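Local coordinates for protein transcriptional regulator, TetR family (Cytophaga hutchinsonii, PDB 3EUP) that probably binds operator DNA as a dimer through a helix-turn-helix domain and regulates transcription, as in other TetR-family proteins, at residues Glu56-Trp67 against His121-Ala131. Numbering follows the deposited sequence.
Sequences EAVAIAAFDYNW and HDALRKKAGEA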
loop_
_atom_site.group_PDB
_atom_site.type_symbol
_atom_site.label_atom_id
_atom_site.label_comp_id
_atom_site.label_asym_id
_atom_site.label_seq_id
_atom_site.Cartn_x
_atom_site.Cartn_y
_atom_site.Cartn_z
ATOM N N GLU A 56 16.855 4.020 14.573
ATOM C CA GLU A 56 16.839 3.674 13.162
ATOM C C GLU A 56 17.441 2.301 12.910
ATOM O O GLU A 56 16.914 1.563 12.101
ATOM C CB GLU A 56 17.538 4.752 12.298
ATOM C CG GLU A 56 18.126 4.213 11.000
ATOM C CD GLU A 56 18.592 5.295 10.018
ATOM O OE1 GLU A 56 18.372 6.515 10.302
ATOM O OE2 GLU A 56 19.130 4.899 8.939
ATOM N N ALA A 57 18.542 1.973 13.577
ATOM C CA ALA A 57 19.131 0.640 13.509
ATOM C C ALA A 57 18.125 -0.428 14.003
ATOM O O ALA A 57 18.043 -1.504 13.426
ATOM C CB ALA A 57 20.432 0.552 14.326
ATOM N N VAL A 58 17.346 -0.101 15.031
ATOM C CA VAL A 58 16.303 -1.019 15.509
ATOM C C VAL A 58 15.196 -1.192 14.448
ATOM O O VAL A 58 14.767 -2.300 14.198
ATOM C CB VAL A 58 15.656 -0.569 16.844
ATOM C CG1 VAL A 58 14.722 -1.669 17.346
ATOM C CG2 VAL A 58 16.736 -0.173 17.885
ATOM N N ALA A 59 14.784 -0.096 13.809
ATOM C CA ALA A 59 13.741 -0.122 12.744
ATOM C C ALA A 59 14.155 -0.970 11.556
ATOM O O ALA A 59 13.356 -1.745 11.044
ATOM C CB ALA A 59 13.405 1.267 12.290
ATOM N N ILE A 60 15.424 -0.867 11.172
ATOM C CA ILE A 60 15.968 -1.645 10.067
ATOM C C ILE A 60 15.975 -3.145 10.370
ATOM O O ILE A 60 15.533 -3.935 9.545
ATOM C CB ILE A 60 17.343 -1.148 9.646
ATOM C CG1 ILE A 60 17.228 0.280 9.018
ATOM C CG2 ILE A 60 18.044 -2.208 8.695
ATOM C CD1 ILE A 60 18.586 0.936 8.839
ATOM N N ALA A 61 16.460 -3.520 11.554
ATOM C CA ALA A 61 16.428 -4.901 12.009
ATOM C C ALA A 61 14.979 -5.406 12.116
ATOM O O ALA A 61 14.693 -6.560 11.730
ATOM C CB ALA A 61 17.164 -5.037 13.395
ATOM N N ALA A 62 14.081 -4.573 12.634
ATOM C CA ALA A 62 12.639 -4.924 12.674
ATOM C C ALA A 62 12.101 -5.248 11.301
ATOM O O ALA A 62 11.377 -6.221 11.148
ATOM C CB ALA A 62 11.776 -3.812 13.310
ATOM N N PHE A 63 12.431 -4.424 10.303
ATOM C CA PHE A 63 11.974 -4.689 8.954
ATOM C C PHE A 63 12.520 -6.026 8.468
ATOM O O PHE A 63 11.768 -6.864 7.962
ATOM C CB PHE A 63 12.375 -3.578 7.963
ATOM C CG PHE A 63 12.032 -3.927 6.555
ATOM C CD1 PHE A 63 10.748 -3.746 6.094
ATOM C CD2 PHE A 63 12.957 -4.557 5.733
ATOM C CE1 PHE A 63 10.375 -4.128 4.799
ATOM C CE2 PHE A 63 12.595 -4.962 4.430
ATOM C CZ PHE A 63 11.316 -4.729 3.960
ATOM N N ASP A 64 13.823 -6.256 8.640
ATOM C CA ASP A 64 14.396 -7.553 8.241
ATOM C C ASP A 64 13.702 -8.726 8.918
ATOM O O ASP A 64 13.436 -9.728 8.286
ATOM C CB ASP A 64 15.895 -7.605 8.496
ATOM C CG ASP A 64 16.689 -6.714 7.527
ATOM O OD1 ASP A 64 16.142 -6.301 6.479
ATOM O OD2 ASP A 64 17.869 -6.390 7.827
ATOM N N TYR A 65 13.340 -8.586 10.188
ATOM C CA TYR A 65 12.619 -9.678 10.882
ATOM C C TYR A 65 11.164 -9.865 10.388
ATOM O O TYR A 65 10.707 -10.976 10.143
ATOM C CB TYR A 65 12.645 -9.458 12.396
ATOM C CG TYR A 65 11.795 -10.408 13.201
ATOM C CD1 TYR A 65 12.363 -11.520 13.805
ATOM C CD2 TYR A 65 10.439 -10.162 13.414
ATOM C CE1 TYR A 65 11.618 -12.376 14.566
ATOM C CE2 TYR A 65 9.657 -11.057 14.173
ATOM C CZ TYR A 65 10.265 -12.138 14.760
ATOM O OH TYR A 65 9.553 -13.039 15.521
ATOM N N ASN A 66 10.442 -8.767 10.272
ATOM C CA ASN A 66 9.055 -8.778 9.782
ATOM C C ASN A 66 8.882 -9.369 8.395
ATOM O O ASN A 66 8.049 -10.273 8.176
ATOM C CB ASN A 66 8.475 -7.353 9.828
ATOM C CG ASN A 66 8.027 -6.963 11.224
ATOM O OD1 ASN A 66 8.025 -5.781 11.587
ATOM N ND2 ASN A 66 7.675 -7.953 12.022
ATOM N N TRP A 67 9.685 -8.862 7.466
ATOM C CA TRP A 67 9.691 -9.365 6.125
ATOM C C TRP A 67 10.323 -10.767 6.067
ATOM O O TRP A 67 9.840 -11.618 5.337
ATOM C CB TRP A 67 10.372 -8.375 5.188
ATOM C CG TRP A 67 10.314 -8.812 3.779
ATOM C CD1 TRP A 67 11.358 -9.227 3.009
ATOM C CD2 TRP A 67 9.135 -8.983 2.988
ATOM N NE1 TRP A 67 10.907 -9.577 1.766
ATOM C CE2 TRP A 67 9.543 -9.448 1.734
ATOM C CE3 TRP A 67 7.772 -8.744 3.214
ATOM C CZ2 TRP A 67 8.648 -9.668 0.700
ATOM C CZ3 TRP A 67 6.881 -8.963 2.187
ATOM C CH2 TRP A 67 7.322 -9.415 0.947
ATOM N N HIS A 121 13.021 8.374 3.955
ATOM C CA HIS A 121 14.096 7.552 4.532
ATOM C C HIS A 121 14.723 6.607 3.507
ATOM O O HIS A 121 14.278 5.488 3.331
ATOM C CB HIS A 121 13.552 6.757 5.742
ATOM C CG HIS A 121 14.623 6.107 6.551
ATOM N ND1 HIS A 121 14.917 6.496 7.831
ATOM C CD2 HIS A 121 15.576 5.212 6.209
ATOM C CE1 HIS A 121 15.939 5.786 8.284
ATOM N NE2 HIS A 121 16.364 5.006 7.313
ATOM N N ASP A 122 15.807 7.063 2.888
ATOM C CA ASP A 122 16.511 6.328 1.841
ATOM C C ASP A 122 16.868 4.895 2.170
ATOM O O ASP A 122 16.575 3.996 1.375
ATOM C CB ASP A 122 17.818 7.054 1.486
ATOM C CG ASP A 122 17.809 7.586 0.108
ATOM O OD1 ASP A 122 17.776 8.842 -0.041
ATOM O OD2 ASP A 122 17.820 6.746 -0.840
ATOM N N ALA A 123 17.518 4.670 3.328
ATOM C CA ALA A 123 17.997 3.329 3.647
ATOM C C ALA A 123 16.828 2.345 3.640
ATOM O O ALA A 123 16.898 1.302 3.043
ATOM C CB ALA A 123 18.744 3.277 5.016
ATOM N N LEU A 124 15.741 2.689 4.308
ATOM C CA LEU A 124 14.601 1.794 4.380
ATOM C C LEU A 124 13.827 1.672 3.093
ATOM O O LEU A 124 13.270 0.632 2.836
ATOM C CB LEU A 124 13.667 2.203 5.518
ATOM C CG LEU A 124 14.112 1.695 6.889
ATOM C CD1 LEU A 124 13.443 2.510 7.984
ATOM C CD2 LEU A 124 13.786 0.259 6.943
ATOM N N ARG A 125 13.764 2.741 2.290
ATOM C CA ARG A 125 13.166 2.627 0.977
ATOM C C ARG A 125 13.946 1.598 0.179
ATOM O O ARG A 125 13.379 0.745 -0.494
ATOM C CB ARG A 125 13.174 3.981 0.262
ATOM C CG ARG A 125 12.184 4.110 -0.881
ATOM C CD ARG A 125 12.587 3.430 -2.131
ATOM N NE ARG A 125 13.871 3.927 -2.629
ATOM C CZ ARG A 125 14.631 3.295 -3.516
ATOM N NH1 ARG A 125 14.280 2.124 -4.037
ATOM N NH2 ARG A 125 15.772 3.865 -3.903
ATOM N N LYS A 126 15.277 1.693 0.243
ATOM C CA LYS A 126 16.107 0.749 -0.489
ATOM C C LYS A 126 15.849 -0.690 -0.045
ATOM O O LYS A 126 15.837 -1.579 -0.862
ATOM C CB LYS A 126 17.598 1.149 -0.434
ATOM C CG LYS A 126 17.860 2.345 -1.356
ATOM C CD LYS A 126 19.255 3.057 -1.122
ATOM C CE LYS A 126 19.487 4.223 -2.139
ATOM N NZ LYS A 126 20.773 4.966 -1.832
ATOM N N LYS A 127 15.667 -0.920 1.249
ATOM C CA LYS A 127 15.350 -2.253 1.737
ATOM C C LYS A 127 14.056 -2.721 1.154
ATOM O O LYS A 127 13.944 -3.878 0.765
ATOM C CB LYS A 127 15.220 -2.316 3.259
ATOM C CG LYS A 127 16.435 -1.848 4.040
ATOM C CD LYS A 127 17.426 -2.906 4.267
ATOM C CE LYS A 127 17.089 -3.698 5.506
ATOM N NZ LYS A 127 18.255 -4.603 5.838
ATOM N N ALA A 128 13.069 -1.836 1.084
ATOM C CA ALA A 128 11.753 -2.241 0.536
ATOM C C ALA A 128 11.865 -2.591 -0.939
ATOM O O ALA A 128 11.278 -3.563 -1.400
ATOM C CB ALA A 128 10.690 -1.151 0.779
ATOM N N GLY A 129 12.637 -1.795 -1.680
ATOM C CA GLY A 129 12.882 -2.066 -3.085
ATOM C C GLY A 129 13.575 -3.386 -3.343
ATOM O O GLY A 129 13.154 -4.183 -4.194
ATOM N N GLU A 130 14.629 -3.646 -2.574
ATOM C CA GLU A 130 15.312 -4.949 -2.650
ATOM C C GLU A 130 14.310 -6.075 -2.339
ATOM O O GLU A 130 14.295 -7.116 -3.003
ATOM C CB GLU A 130 16.485 -5.023 -1.679
ATOM C CG GLU A 130 17.635 -4.058 -1.931
ATOM C CD GLU A 130 18.805 -4.244 -0.904
ATOM O OE1 GLU A 130 18.575 -4.160 0.356
ATOM O OE2 GLU A 130 19.950 -4.518 -1.369
ATOM N N ALA A 131 13.457 -5.876 -1.344
ATOM C CA ALA A 131 12.478 -6.910 -0.977
ATOM C C ALA A 131 11.570 -7.260 -2.125
ATOM O O ALA A 131 11.317 -8.434 -2.403
ATOM C CB ALA A 131 11.640 -6.483 0.234
HETATM O O HOH W 1 12.031 -10.390 -0.539
#
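Phe63 reaches across to helix 122-131 as a knob among Leu124, Lys127, Ala128 and Ala131. Its CG lies anti to the backbone N (chi1 174°), which carries the ring out between the helices. Phe63 CZ meets Ala131 CB at 4.1 Å, with that methyl at the ring edge. Ala131 CB also sits over one face of the Trp67 indole, a CH-pi contact 3.9 Å from the centroid of the five-membered ring. A water in the indole plane accepts from Trp67 NE1 and donates to Ala131 O, tying side chain to backbone. Lys127 bends at chi2 and chi3, and its CE passes Ile60 CG2 at 3.6 Å. Lys127 NZ then forms a salt bridge with Asp64, 2.7 Å from OD2 on its syn lone pair, and bonds weakly to OD1. With an alanine in place of Asp64, the Lys127 ammonium is likely to lose its carboxylate mate and its bent chain to turn more freely. Nearer the helix starts, Leu124 CD2 packs on Ile60 CG1 at 4.0 Å. The two helix segments run nearly parallel, 8° apart, their axes 10.8 Å apart at closest approach. This packing joins the helix after the probable DNA-binding helix-turn-helix to the C-terminal domain, as in the all-helical TetR fold.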